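Local atomic coordinates of alpha-galactosidase 1 (Saccharomyces cerevisiae, PDB entry 3LRK), a protein that hydrolyses terminal, non-reducing alpha-D-galactose residues from alpha-galactosides such as galactose oligosaccharides, galactomannans and galactolipids. Residues L264-G269 / K277-M282; A212-P217 / S238-L243; A310-I315 / D395-R400. The protein carries 1 engineered substitution. All blocks are in the same frame, centred on the assembly; numbering follows the deposited sequence.

Contact 1: residues L264-G269 / K277-M282; sequences LEVGVG and KAHFSM. With NAG (2-acetamido-2-deoxy-beta-D-glucopyranose), chain B.
A buried, mixed polar and apolar contact folds the loop 264-269, which follows strand 258-260, back onto helix 273-285, where His279 and Phe280 receive Leu264, Glu265 and Val266. One hydrogen bond anchors it: Glu265 N donates to His279 NE2 at 3.0 Å. The bond is almost straight (176°), and the donor lies in the plane of the imidazole. NE2 thus acts as acceptor, and the proton of a neutral ring would probably sit on ND1. Leu264 divides its branches between the two rings. Its CD2 lies over one face of the imidazole, 4.0 Å from the centroid, in a CH-pi contact, while Leu264 CD1 meets the ring edge at Phe280 CD1, 3.7 Å away. Val266 completes the seam: CG2, anti to the carbonyl carbon, reaches both His279 CD2 (4.0 Å) and Phe280 CB (4.1 Å).

In the (beta/alpha)8 barrel of this GH27 enzyme, 258-260 is the seventh strand, and the loop joins it to the helix that follows. A type II beta turn from Glu265 to Val268, closed by Val268 N to Glu265 O at 2.8 Å, reverses the chain; Gly267 supplies its positive phi (79°). The side chain of Glu265 leads away from the helix to within about 7 Å of that of Asp209, the proton donor. Beyond the turn, Gly269 O accepts from N2 of an N-acetylglucosamine at 2.8 Å, and Gly267 belongs to the same glycan pocket, together with the glycosylated Asn270.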
ATOM      1  N   LEU A 264     -22.320  -1.066 -20.759  1.00 22.13           N
ATOM      2  CA  LEU A 264     -23.290  -0.008 -20.493  1.00 22.60           C
ATOM      3  C   LEU A 264     -24.544  -0.546 -19.817  1.00 23.06           C
ATOM      4  O   LEU A 264     -25.065  -1.599 -20.198  1.00 23.83           O
ATOM      5  CB  LEU A 264     -23.665   0.704 -21.808  1.00 22.43           C
ATOM      6  CG  LEU A 264     -22.516   1.502 -22.433  1.00 21.47           C
ATOM      7  CD1 LEU A 264     -22.674   1.709 -23.953  1.00 21.01           C
ATOM      8  CD2 LEU A 264     -22.312   2.836 -21.690  1.00 20.53           C
ATOM      9  N   GLU A 265     -25.019   0.190 -18.818  1.00 23.55           N
ATOM     10  CA  GLU A 265     -26.207  -0.171 -18.069  1.00 24.30           C
ATOM     11  C   GLU A 265     -27.430   0.583 -18.601  1.00 24.05           C
ATOM     12  O   GLU A 265     -28.514   0.512 -18.023  1.00 23.67           O
ATOM     13  CB  GLU A 265     -26.001   0.103 -16.579  1.00 24.79           C
ATOM     14  CG  GLU A 265     -24.878  -0.721 -15.944  1.00 26.14           C
ATOM     15  CD  GLU A 265     -25.310  -2.119 -15.520  1.00 29.43           C
ATOM     16  OE1 GLU A 265     -26.403  -2.594 -15.904  1.00 29.85           O
ATOM     17  OE2 GLU A 265     -24.537  -2.762 -14.791  1.00 31.60           O
ATOM     18  N   VAL A 266     -27.236   1.300 -19.707  1.00 24.14           N
ATOM     19  CA  VAL A 266     -28.336   1.951 -20.410  1.00 23.46           C
ATOM     20  C   VAL A 266     -29.368   0.876 -20.765  1.00 23.30           C
ATOM     21  O   VAL A 266     -29.031  -0.156 -21.344  1.00 22.11           O
ATOM     22  CB  VAL A 266     -27.846   2.703 -21.680  1.00 23.65           C
ATOM     23  CG1 VAL A 266     -29.018   3.348 -22.430  1.00 23.79           C
ATOM     24  CG2 VAL A 266     -26.810   3.766 -21.316  1.00 23.23           C
ATOM     25  N   GLY A 267     -30.617   1.112 -20.372  1.00 23.59           N
ATOM     26  CA  GLY A 267     -31.692   0.152 -20.613  1.00 24.53           C
ATOM     27  C   GLY A 267     -31.700  -1.014 -19.644  1.00 25.16           C
ATOM     28  O   GLY A 267     -32.441  -1.979 -19.845  1.00 25.27           O
ATOM     29  N   VAL A 268     -30.865  -0.938 -18.606  1.00 25.81           N
ATOM     30  CA  VAL A 268     -30.832  -1.964 -17.559  1.00 26.77           C
ATOM     31  C   VAL A 268     -31.250  -1.339 -16.227  1.00 27.45           C
ATOM     32  O   VAL A 268     -30.820  -0.238 -15.880  1.00 28.12           O
ATOM     33  CB  VAL A 268     -29.425  -2.626 -17.406  1.00 26.73           C
ATOM     34  CG1 VAL A 268     -29.478  -3.827 -16.447  1.00 26.08           C
ATOM     35  CG2 VAL A 268     -28.866  -3.063 -18.751  1.00 26.64           C
ATOM     36  N   GLY A 269     -32.081  -2.053 -15.479  1.00 28.27           N
ATOM     37  CA  GLY A 269     -32.525  -1.586 -14.176  1.00 29.13           C
ATOM     38  C   GLY A 269     -33.275  -0.270 -14.258  1.00 29.58           C
ATOM     39  O   GLY A 269     -34.037  -0.032 -15.206  1.00 29.91           O
ATOM     40  N   LYS A 277     -27.944   9.191 -19.873  1.00 24.29           N
ATOM     41  CA  LYS A 277     -27.242  10.116 -20.786  1.00 24.62           C
ATOM     42  C   LYS A 277     -25.829  10.433 -20.291  1.00 24.48           C
ATOM     43  O   LYS A 277     -24.877  10.459 -21.078  1.00 24.84           O
ATOM     44  CB  LYS A 277     -28.012  11.435 -20.952  1.00 25.16           C
ATOM     45  CG  LYS A 277     -29.320  11.333 -21.745  1.00 26.94           C
ATOM     46  CD  LYS A 277     -29.696  12.676 -22.375  1.00 29.74           C
ATOM     47  CE  LYS A 277     -30.105  13.705 -21.334  1.00 31.53           C
ATOM     48  NZ  LYS A 277     -30.491  14.993 -21.965  1.00 32.53           N
ATOM     49  N   ALA A 278     -25.718  10.698 -18.989  1.00 24.13           N
ATOM     50  CA  ALA A 278     -24.434  10.947 -18.327  1.00 24.01           C
ATOM     51  C   ALA A 278     -23.503   9.746 -18.491  1.00 23.78           C
ATOM     52  O   ALA A 278     -22.343   9.899 -18.862  1.00 23.78           O
ATOM     53  CB  ALA A 278     -24.654  11.252 -16.853  1.00 23.73           C
ATOM     54  N   HIS A 279     -24.048   8.555 -18.237  1.00 23.67           N
ATOM     55  CA  HIS A 279     -23.320   7.288 -18.299  1.00 23.24           C
ATOM     56  C   HIS A 279     -22.817   6.988 -19.725  1.00 23.16           C
ATOM     57  O   HIS A 279     -21.624   6.728 -19.925  1.00 23.30           O
ATOM     58  CB  HIS A 279     -24.229   6.190 -17.719  1.00 22.89           C
ATOM     59  CG  HIS A 279     -23.724   4.787 -17.877  1.00 22.65           C
ATOM     60  ND1 HIS A 279     -22.405   4.428 -17.690  1.00 21.09           N
ATOM     61  CD2 HIS A 279     -24.394   3.636 -18.141  1.00 22.33           C
ATOM     62  CE1 HIS A 279     -22.277   3.126 -17.877  1.00 22.48           C
ATOM     63  NE2 HIS A 279     -23.470   2.620 -18.144  1.00 22.40           N
ATOM     64  N   PHE A 280     -23.711   7.067 -20.713  1.00 22.11           N
ATOM     65  CA  PHE A 280     -23.346   6.826 -22.111  1.00 21.74           C
ATOM     66  C   PHE A 280     -22.336   7.859 -22.626  1.00 21.12           C
ATOM     67  O   PHE A 280     -21.345   7.495 -23.264  1.00 20.65           O
ATOM     68  CB  PHE A 280     -24.603   6.775 -22.995  1.00 21.30           C
ATOM     69  CG  PHE A 280     -24.346   6.355 -24.417  1.00 21.71           C
ATOM     70  CD1 PHE A 280     -24.083   5.013 -24.739  1.00 20.44           C
ATOM     71  CD2 PHE A 280     -24.400   7.297 -25.451  1.00 21.10           C
ATOM     72  CE1 PHE A 280     -23.861   4.626 -26.061  1.00 19.28           C
ATOM     73  CE2 PHE A 280     -24.184   6.926 -26.777  1.00 20.98           C
ATOM     74  CZ  PHE A 280     -23.909   5.595 -27.095  1.00 19.72           C
ATOM     75  N   SER A 281     -22.578   9.135 -22.314  1.00 21.07           N
ATOM     76  CA  SER A 281     -21.708  10.237 -22.741  1.00 21.43           C
ATOM     77  C   SER A 281     -20.309  10.145 -22.141  1.00 21.24           C
ATOM     78  O   SER A 281     -19.322  10.407 -22.832  1.00 20.97           O
ATOM     79  CB  SER A 281     -22.314  11.595 -22.378  1.00 21.20           C
ATOM     80  OG  SER A 281     -23.578  11.780 -22.995  1.00 23.31           O
ATOM     81  N   MET A 282     -20.223   9.788 -20.858  1.00 21.28           N
ATOM     82  CA  MET A 282     -18.912   9.706 -20.198  1.00 21.16           C
ATOM     83  C   MET A 282     -18.081   8.495 -20.661  1.00 21.16           C
ATOM     84  O   MET A 282     -16.880   8.629 -20.903  1.00 21.13           O
ATOM     85  CB  MET A 282     -19.031   9.802 -18.671  1.00 21.50           C
ATOM     86  CG  MET A 282     -19.439  11.212 -18.159  1.00 21.89           C
ATOM     87  SD  MET A 282     -18.525  12.591 -18.900  1.00 24.16           S
ATOM     88  CE  MET A 282     -16.867  12.156 -18.357  1.00 24.45           C
TER
HETATM   89  C1  NAG B   1     -37.085  -0.737 -13.771  1.00 44.69           C
HETATM   90  C2  NAG B   1     -37.167  -1.956 -14.713  1.00 48.43           C
HETATM   91  C3  NAG B   1     -38.515  -2.155 -15.453  1.00 49.06           C
HETATM   92  C4  NAG B   1     -39.721  -1.613 -14.667  1.00 48.84           C
HETATM   93  C5  NAG B   1     -39.358  -0.279 -14.033  1.00 48.43           C
HETATM   94  C6  NAG B   1     -40.514   0.386 -13.295  1.00 49.36           C
HETATM   95  C7  NAG B   1     -35.655  -2.891 -16.404  1.00 50.44           C
HETATM   96  C8  NAG B   1     -35.049  -2.543 -17.731  1.00 50.78           C
HETATM   97  N2  NAG B   1     -36.078  -1.862 -15.671  1.00 49.82           N
HETATM   98  O3  NAG B   1     -38.705  -3.538 -15.753  1.00 50.52           O
HETATM   99  O4  NAG B   1     -40.838  -1.446 -15.513  1.00 48.57           O
HETATM  100  O5  NAG B   1     -38.323  -0.568 -13.124  1.00 48.25           O
HETATM  101  O6  NAG B   1     -40.107   1.674 -12.898  1.00 50.09           O
HETATM  102  O7  NAG B   1     -35.746  -4.067 -16.042  1.00 50.96           O

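Contact 2: residues A212-P217 / S238-L243; sequences AEFTRP and SIMNIL
Two successive loop carbonyls, those of Glu213 and Phe214, take up the first N-H groups of helix 239-246, which have no preceding helical turn to bond to. Ile239 N reaches Glu213 O at 2.9 Å in a nearly straight bond (173°), and Met240 N reaches Phe214 O at 3.0 Å. The third N-H is served from within: Ser238, the N-cap residue, accepts from Asn241 N through OG at 3.2 Å. Its chi1 of 72° places OG between its own N and carbonyl carbon, where it can face the helix start. Water 1 adds an indirect tie, donating to Arg216 O and accepting from Ser238 N.

Beside these polar links, the Phe214 ring comes back to the side chains of Ile239 and Met240 in the first turn of the helix. Met240, bent at chi2 and chi3, lays CG over one ring face at 4.2 Å from the centroid and brings SD to 4.4 Å in an oblique Met-aromatic contact. Ile239 CG2 approaches CE1 of the same ring at 3.9 Å. An alanine in place of Phe214 would be likely to open a gap beside Ile239 and leave the folded Met240 chain able to turn.

Further out, Arg216 NH2 bonds Val327 O of the second subunit and Phe214 stacks with His460. Ile239 touches Trp283 of helix 273-285, and Met240 rests on strands 342-349 and 355-361 of the C-terminal sheet.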
ATOM      1  N   ALA A 212     -26.288  -1.000 -12.213  1.00 22.36           N
ATOM      2  CA  ALA A 212     -27.224   0.065 -12.563  1.00 22.81           C
ATOM      3  C   ALA A 212     -27.512   1.009 -11.381  1.00 22.76           C
ATOM      4  O   ALA A 212     -28.665   1.189 -10.960  1.00 22.95           O
ATOM      5  CB  ALA A 212     -28.531  -0.531 -13.143  1.00 23.20           C
ATOM      6  N   GLU A 213     -26.446   1.602 -10.850  1.00 21.95           N
ATOM      7  CA  GLU A 213     -26.532   2.590  -9.786  1.00 22.13           C
ATOM      8  C   GLU A 213     -25.590   3.718 -10.164  1.00 21.86           C
ATOM      9  O   GLU A 213     -24.462   3.462 -10.592  1.00 21.60           O
ATOM     10  CB  GLU A 213     -26.073   1.998  -8.447  1.00 22.16           C
ATOM     11  CG  GLU A 213     -27.017   0.972  -7.832  1.00 22.66           C
ATOM     12  CD  GLU A 213     -28.295   1.586  -7.287  1.00 23.89           C
ATOM     13  OE1 GLU A 213     -28.359   2.822  -7.114  1.00 24.22           O
ATOM     14  OE2 GLU A 213     -29.241   0.815  -7.019  1.00 25.75           O
ATOM     15  N   PHE A 214     -26.039   4.961 -10.013  1.00 21.61           N
ATOM     16  CA  PHE A 214     -25.225   6.083 -10.478  1.00 21.72           C
ATOM     17  C   PHE A 214     -24.128   6.457  -9.478  1.00 21.70           C
ATOM     18  O   PHE A 214     -23.034   6.830  -9.890  1.00 22.19           O
ATOM     19  CB  PHE A 214     -26.094   7.302 -10.802  1.00 21.77           C
ATOM     20  CG  PHE A 214     -25.405   8.323 -11.667  1.00 21.84           C
ATOM     21  CD1 PHE A 214     -25.188   8.071 -13.025  1.00 21.35           C
ATOM     22  CD2 PHE A 214     -24.972   9.537 -11.131  1.00 22.02           C
ATOM     23  CE1 PHE A 214     -24.556   9.012 -13.839  1.00 21.63           C
ATOM     24  CE2 PHE A 214     -24.338  10.485 -11.939  1.00 21.69           C
ATOM     25  CZ  PHE A 214     -24.130  10.214 -13.296  1.00 22.54           C
ATOM     26  N   THR A 215     -24.418   6.338  -8.178  1.00 21.69           N
ATOM     27  CA  THR A 215     -23.487   6.778  -7.128  1.00 21.80           C
ATOM     28  C   THR A 215     -23.321   5.798  -5.961  1.00 22.38           C
ATOM     29  O   THR A 215     -22.375   5.921  -5.182  1.00 22.72           O
ATOM     30  CB  THR A 215     -23.928   8.125  -6.476  1.00 21.85           C
ATOM     31  OG1 THR A 215     -25.025   7.880  -5.593  1.00 21.77           O
ATOM     32  CG2 THR A 215     -24.317   9.186  -7.508  1.00 21.50           C
ATOM     33  N   ARG A 216     -24.247   4.854  -5.819  1.00 22.89           N
ATOM     34  CA  ARG A 216     -24.362   4.057  -4.583  1.00 23.37           C
ATOM     35  C   ARG A 216     -23.070   3.318  -4.165  1.00 23.59           C
ATOM     36  O   ARG A 216     -22.597   2.436  -4.887  1.00 22.99           O
ATOM     37  CB  ARG A 216     -25.525   3.063  -4.716  1.00 23.75           C
ATOM     38  CG  ARG A 216     -26.003   2.475  -3.386  1.00 25.18           C
ATOM     39  CD  ARG A 216     -26.934   1.276  -3.591  1.00 28.63           C
ATOM     40  NE  ARG A 216     -27.439   0.761  -2.317  1.00 31.34           N
ATOM     41  CZ  ARG A 216     -26.763  -0.036  -1.485  1.00 34.26           C
ATOM     42  NH1 ARG A 216     -25.525  -0.434  -1.773  1.00 35.86           N
ATOM     43  NH2 ARG A 216     -27.327  -0.434  -0.352  1.00 33.80           N
ATOM     44  N   PRO A 217     -22.491   3.683  -3.002  1.00 24.01           N
ATOM     45  CA  PRO A 217     -21.422   2.848  -2.467  1.00 24.32           C
ATOM     46  C   PRO A 217     -21.960   1.455  -2.122  1.00 24.27           C
ATOM     47  O   PRO A 217     -23.114   1.317  -1.696  1.00 24.54           O
ATOM     48  CB  PRO A 217     -20.985   3.599  -1.200  1.00 24.86           C
ATOM     49  CG  PRO A 217     -21.466   5.014  -1.423  1.00 24.29           C
ATOM     50  CD  PRO A 217     -22.757   4.847  -2.140  1.00 23.89           C
ATOM     51  N   SER A 238     -20.647   1.433  -8.568  1.00 21.71           N
ATOM     52  CA  SER A 238     -21.513   2.418  -9.227  1.00 21.51           C
ATOM     53  C   SER A 238     -20.845   3.071 -10.439  1.00 21.21           C
ATOM     54  O   SER A 238     -19.628   3.009 -10.601  1.00 21.28           O
ATOM     55  CB  SER A 238     -21.948   3.507  -8.247  1.00 21.37           C
ATOM     56  OG  SER A 238     -20.862   4.360  -7.950  1.00 22.33           O
ATOM     57  N   ILE A 239     -21.663   3.695 -11.279  1.00 20.61           N
ATOM     58  CA  ILE A 239     -21.199   4.410 -12.476  1.00 20.33           C
ATOM     59  C   ILE A 239     -20.103   5.449 -12.153  1.00 20.42           C
ATOM     60  O   ILE A 239     -19.030   5.434 -12.760  1.00 19.98           O
ATOM     61  CB  ILE A 239     -22.410   5.019 -13.232  1.00 19.90           C
ATOM     62  CG1 ILE A 239     -23.199   3.889 -13.917  1.00 21.01           C
ATOM     63  CG2 ILE A 239     -21.975   6.101 -14.235  1.00 19.60           C
ATOM     64  CD1 ILE A 239     -24.688   4.192 -14.160  1.00 20.95           C
ATOM     65  N   MET A 240     -20.374   6.307 -11.174  1.00 20.39           N
ATOM     66  CA  MET A 240     -19.442   7.346 -10.754  1.00 20.73           C
ATOM     67  C   MET A 240     -18.190   6.795 -10.086  1.00 20.40           C
ATOM     68  O   MET A 240     -17.114   7.377 -10.218  1.00 20.93           O
ATOM     69  CB  MET A 240     -20.125   8.345  -9.807  1.00 20.65           C
ATOM     70  CG  MET A 240     -21.126   9.294 -10.469  1.00 21.18           C
ATOM     71  SD  MET A 240     -20.480  10.232 -11.866  1.00 23.31           S
ATOM     72  CE  MET A 240     -19.127  11.163 -11.130  1.00 21.01           C
ATOM     73  N   ASN A 241     -18.337   5.696  -9.345  1.00 20.54           N
ATOM     74  CA  ASN A 241     -17.195   5.016  -8.732  1.00 20.42           C
ATOM     75  C   ASN A 241     -16.203   4.594  -9.813  1.00 20.25           C
ATOM     76  O   ASN A 241     -15.001   4.804  -9.661  1.00 19.82           O
ATOM     77  CB  ASN A 241     -17.654   3.800  -7.902  1.00 20.41           C
ATOM     78  CG  ASN A 241     -16.486   2.930  -7.411  1.00 20.87           C
ATOM     79  OD1 ASN A 241     -15.910   2.145  -8.173  1.00 20.51           O
ATOM     80  ND2 ASN A 241     -16.172   3.036  -6.121  1.00 21.70           N
ATOM     81  N   ILE A 242     -16.727   4.042 -10.913  1.00 19.72           N
ATOM     82  CA  ILE A 242     -15.906   3.510 -12.004  1.00 20.01           C
ATOM     83  C   ILE A 242     -15.316   4.635 -12.856  1.00 20.01           C
ATOM     84  O   ILE A 242     -14.137   4.590 -13.207  1.00 19.58           O
ATOM     85  CB  ILE A 242     -16.697   2.474 -12.857  1.00 19.97           C
ATOM     86  CG1 ILE A 242     -16.883   1.182 -12.040  1.00 19.99           C
ATOM     87  CG2 ILE A 242     -15.987   2.175 -14.178  1.00 20.27           C
ATOM     88  CD1 ILE A 242     -17.879   0.216 -12.620  1.00 20.08           C
ATOM     89  N   LEU A 243     -16.125   5.653 -13.157  1.00 20.19           N
ATOM     90  CA  LEU A 243     -15.618   6.826 -13.877  1.00 20.47           C
ATOM     91  C   LEU A 243     -14.478   7.500 -13.102  1.00 20.34           C
ATOM     92  O   LEU A 243     -13.470   7.892 -13.686  1.00 20.29           O
ATOM     93  CB  LEU A 243     -16.740   7.843 -14.146  1.00 21.19           C
ATOM     94  CG  LEU A 243     -16.329   9.090 -14.937  1.00 20.59           C
ATOM     95  CD1 LEU A 243     -15.886   8.730 -16.352  1.00 21.11           C
ATOM     96  CD2 LEU A 243     -17.484  10.085 -14.953  1.00 21.88           C
TER
HETATM   97  O   HOH W   1     -19.904   1.986  -5.763  1.00 24.08           O

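Contact 3: residues A310-I315 / D395-R400; sequences ASVIAI and DLWANR. With GOL (glycerol), chain J.
Leu396 presses its two methyl branches onto helix 310-316: CD1 lies 4.0 Å from Ile315 CG1, whereas CD2 comes to 3.0 Å from Ser311 OG, a distance short enough that the exact placing of this pair is doubtful. That hydroxyl also has a weak hydrogen bond with Leu439 O. Alongside, Val312 CG2 sits over one face of the Trp397 indole, 4.2 Å from the centroid of the six-membered ring, with Trp397 CZ2 and CE2 both 3.8 Å from it. Val312 CG2 is anti to the carbonyl carbon (CG1 takes the place anti to N, chi1 173°), which turns this methyl to the indole.

A type I beta turn from Asp395 to Ala398 carries both Leu396 and Trp397. It is braced by an Asx turn, in which Asp395 OD1 accepts from Trp397 N at 2.8 Å, the donor standing above the carboxylate plane. Outside the pair, Ser281 OG bonds Trp397 NE1, Lys277 makes a cation-pi contact with the indole, and Gln309 NE2 bonds both Leu396 O and Ala398 O. Ala310 N donates to O2 of a glycerol at 3.0 Å, and glycerol O3 donates to Asn399 O at 2.6 Å.

The helix belongs to the catalytic barrel region and the turn to the C-terminal beta domain. Their direct meeting is mostly of methyl and ring groups, with Ser311 beside Leu396, consistent with van der Waals packing between the domains; the Asx turn and the Gln309 and Ser281 bonds probably hold the turn in place.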
ATOM      1  N   ALA A 310     -25.815   9.168 -32.651  1.00 27.17           N
ATOM      2  CA  ALA A 310     -24.666   9.190 -33.557  1.00 26.35           C
ATOM      3  C   ALA A 310     -23.593  10.196 -33.158  1.00 25.91           C
ATOM      4  O   ALA A 310     -22.408   9.914 -33.281  1.00 25.23           O
ATOM      5  CB  ALA A 310     -25.128   9.445 -34.987  1.00 26.56           C
ATOM      6  N   SER A 311     -24.031  11.352 -32.667  1.00 25.59           N
ATOM      7  CA  SER A 311     -23.161  12.452 -32.249  1.00 26.03           C
ATOM      8  C   SER A 311     -22.218  12.037 -31.113  1.00 25.41           C
ATOM      9  O   SER A 311     -21.044  12.426 -31.070  1.00 25.32           O
ATOM     10  CB  SER A 311     -24.039  13.604 -31.761  1.00 25.78           C
ATOM     11  OG  SER A 311     -23.388  14.833 -31.980  1.00 31.18           O
ATOM     12  N   VAL A 312     -22.751  11.256 -30.184  1.00 24.86           N
ATOM     13  CA  VAL A 312     -21.981  10.812 -29.025  1.00 24.00           C
ATOM     14  C   VAL A 312     -21.041   9.654 -29.394  1.00 23.99           C
ATOM     15  O   VAL A 312     -19.886   9.619 -28.948  1.00 24.09           O
ATOM     16  CB  VAL A 312     -22.915  10.481 -27.837  1.00 24.05           C
ATOM     17  CG1 VAL A 312     -22.148   9.853 -26.677  1.00 23.10           C
ATOM     18  CG2 VAL A 312     -23.645  11.743 -27.364  1.00 23.89           C
ATOM     19  N   ILE A 313     -21.527   8.724 -30.214  1.00 23.50           N
ATOM     20  CA  ILE A 313     -20.703   7.631 -30.758  1.00 23.60           C
ATOM     21  C   ILE A 313     -19.512   8.162 -31.576  1.00 23.80           C
ATOM     22  O   ILE A 313     -18.401   7.616 -31.507  1.00 23.46           O
ATOM     23  CB  ILE A 313     -21.547   6.644 -31.608  1.00 23.39           C
ATOM     24  CG1 ILE A 313     -22.657   6.011 -30.758  1.00 24.20           C
ATOM     25  CG2 ILE A 313     -20.658   5.552 -32.245  1.00 23.14           C
ATOM     26  CD1 ILE A 313     -23.698   5.212 -31.575  1.00 24.35           C
ATOM     27  N   ALA A 314     -19.740   9.248 -32.319  1.00 23.35           N
ATOM     28  CA  ALA A 314     -18.684   9.862 -33.112  1.00 23.39           C
ATOM     29  C   ALA A 314     -17.517  10.364 -32.235  1.00 23.25           C
ATOM     30  O   ALA A 314     -16.366  10.322 -32.664  1.00 23.31           O
ATOM     31  CB  ALA A 314     -19.245  10.993 -33.969  1.00 22.95           C
ATOM     32  N   ILE A 315     -17.828  10.827 -31.022  1.00 23.21           N
ATOM     33  CA  ILE A 315     -16.812  11.179 -30.017  1.00 23.42           C
ATOM     34  C   ILE A 315     -15.975   9.952 -29.659  1.00 23.66           C
ATOM     35  O   ILE A 315     -14.746  10.011 -29.680  1.00 23.46           O
ATOM     36  CB  ILE A 315     -17.435  11.773 -28.715  1.00 23.45           C
ATOM     37  CG1 ILE A 315     -18.198  13.079 -29.001  1.00 23.62           C
ATOM     38  CG2 ILE A 315     -16.359  11.984 -27.616  1.00 23.33           C
ATOM     39  CD1 ILE A 315     -17.362  14.179 -29.691  1.00 23.93           C
ATOM     40  N   ASP A 395     -24.555  21.321 -29.024  1.00 31.50           N
ATOM     41  CA  ASP A 395     -25.177  20.405 -28.063  1.00 31.39           C
ATOM     42  C   ASP A 395     -25.226  19.023 -28.699  1.00 31.40           C
ATOM     43  O   ASP A 395     -25.986  18.791 -29.645  1.00 31.16           O
ATOM     44  CB  ASP A 395     -26.590  20.890 -27.690  1.00 31.49           C
ATOM     45  CG  ASP A 395     -27.285  20.004 -26.640  1.00 32.46           C
ATOM     46  OD1 ASP A 395     -26.788  18.898 -26.322  1.00 31.10           O
ATOM     47  OD2 ASP A 395     -28.350  20.426 -26.130  1.00 31.93           O
ATOM     48  N   LEU A 396     -24.418  18.103 -28.167  1.00 30.86           N
ATOM     49  CA  LEU A 396     -24.332  16.745 -28.710  1.00 30.82           C
ATOM     50  C   LEU A 396     -25.593  15.910 -28.456  1.00 30.59           C
ATOM     51  O   LEU A 396     -25.764  14.846 -29.059  1.00 30.61           O
ATOM     52  CB  LEU A 396     -23.076  16.024 -28.184  1.00 30.63           C
ATOM     53  CG  LEU A 396     -21.718  16.566 -28.656  1.00 30.86           C
ATOM     54  CD1 LEU A 396     -20.560  16.041 -27.799  1.00 31.04           C
ATOM     55  CD2 LEU A 396     -21.454  16.265 -30.126  1.00 30.88           C
ATOM     56  N   TRP A 397     -26.474  16.387 -27.573  1.00 30.49           N
ATOM     57  CA  TRP A 397     -27.734  15.680 -27.301  1.00 31.01           C
ATOM     58  C   TRP A 397     -28.945  16.205 -28.088  1.00 31.57           C
ATOM     59  O   TRP A 397     -30.027  15.616 -28.047  1.00 31.60           O
ATOM     60  CB  TRP A 397     -28.004  15.562 -25.795  1.00 30.37           C
ATOM     61  CG  TRP A 397     -27.183  14.440 -25.215  1.00 30.49           C
ATOM     62  CD1 TRP A 397     -26.057  14.555 -24.443  1.00 29.31           C
ATOM     63  CD2 TRP A 397     -27.390  13.035 -25.420  1.00 29.45           C
ATOM     64  NE1 TRP A 397     -25.565  13.304 -24.141  1.00 28.13           N
ATOM     65  CE2 TRP A 397     -26.364  12.356 -24.728  1.00 28.83           C
ATOM     66  CE3 TRP A 397     -28.349  12.285 -26.119  1.00 29.10           C
ATOM     67  CZ2 TRP A 397     -26.268  10.961 -24.710  1.00 28.64           C
ATOM     68  CZ3 TRP A 397     -28.257  10.893 -26.096  1.00 29.31           C
ATOM     69  CH2 TRP A 397     -27.220  10.248 -25.399  1.00 29.58           C
ATOM     70  N   ALA A 398     -28.737  17.292 -28.826  1.00 32.45           N
ATOM     71  CA  ALA A 398     -29.752  17.813 -29.740  1.00 33.50           C
ATOM     72  C   ALA A 398     -30.063  16.795 -30.834  1.00 34.08           C
ATOM     73  O   ALA A 398     -29.203  15.993 -31.220  1.00 34.40           O
ATOM     74  CB  ALA A 398     -29.290  19.113 -30.352  1.00 33.50           C
ATOM     75  N   ASN A 399     -31.301  16.828 -31.321  1.00 34.91           N
ATOM     76  CA  ASN A 399     -31.744  15.965 -32.419  1.00 35.57           C
ATOM     77  C   ASN A 399     -31.687  14.474 -32.091  1.00 35.71           C
ATOM     78  O   ASN A 399     -31.456  13.649 -32.974  1.00 35.69           O
ATOM     79  CB  ASN A 399     -30.960  16.258 -33.710  1.00 35.96           C
ATOM     80  CG  ASN A 399     -30.961  17.731 -34.082  1.00 37.27           C
ATOM     81  OD1 ASN A 399     -31.918  18.457 -33.802  1.00 40.06           O
ATOM     82  ND2 ASN A 399     -29.884  18.179 -34.719  1.00 39.38           N
ATOM     83  N   ARG A 400     -31.886  14.129 -30.823  1.00 35.88           N
ATOM     84  CA  ARG A 400     -31.953  12.724 -30.446  1.00 36.15           C
ATOM     85  C   ARG A 400     -33.297  12.162 -30.919  1.00 36.23           C
ATOM     86  O   ARG A 400     -34.284  12.898 -31.029  1.00 36.13           O
ATOM     87  CB  ARG A 400     -31.725  12.535 -28.936  1.00 36.01           C
ATOM     88  CG  ARG A 400     -32.902  12.003 -28.164  1.00 36.69           C
ATOM     89  CD  ARG A 400     -32.478  11.018 -27.089  1.00 36.13           C
ATOM     90  NE  ARG A 400     -32.494  11.631 -25.775  1.00 36.10           N
ATOM     91  CZ  ARG A 400     -32.791  11.006 -24.636  1.00 33.07           C
ATOM     92  NH1 ARG A 400     -33.115   9.724 -24.620  1.00 33.18           N
ATOM     93  NH2 ARG A 400     -32.771  11.690 -23.505  1.00 32.37           N
TER
HETATM   94  C1  GOL J7003     -29.615   8.740 -34.935  1.00 44.13           C
HETATM   95  O1  GOL J7003     -28.470   7.985 -35.277  1.00 42.30           O
HETATM   96  C2  GOL J7003     -29.234  10.204 -34.747  1.00 44.71           C
HETATM   97  O2  GOL J7003     -28.359  10.322 -33.649  1.00 43.23           O
HETATM   98  C3  GOL J7003     -30.493  11.030 -34.496  1.00 45.26           C
HETATM   99  O3  GOL J7003     -30.244  12.372 -34.855  1.00 46.02           O

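In the fold
All three contacts are buried, but contact 1 lies nearest the middle of the chain, its centre about 10 Å from the chain centre, against about 15 and 16 Å for contacts 2 and 3. Contacts 1 and 2 each set a barrel loop against a barrel helix; contact 1 uses a backbone N-H to an imidazole nitrogen, contact 2 backbone N-H to backbone carbonyl. Contact 3 joins barrel to C-terminal domain with mostly apolar groups. Helix 273-285 connects them: Ala278 CB meets Phe214 CZ of contact 2 at 3.7 Å, and Phe280 CE2 meets Val312 CG1 of contact 3 at 3.6 Å. Contacts 2 and 3 do not touch, their nearest atoms being about 11 Å apart.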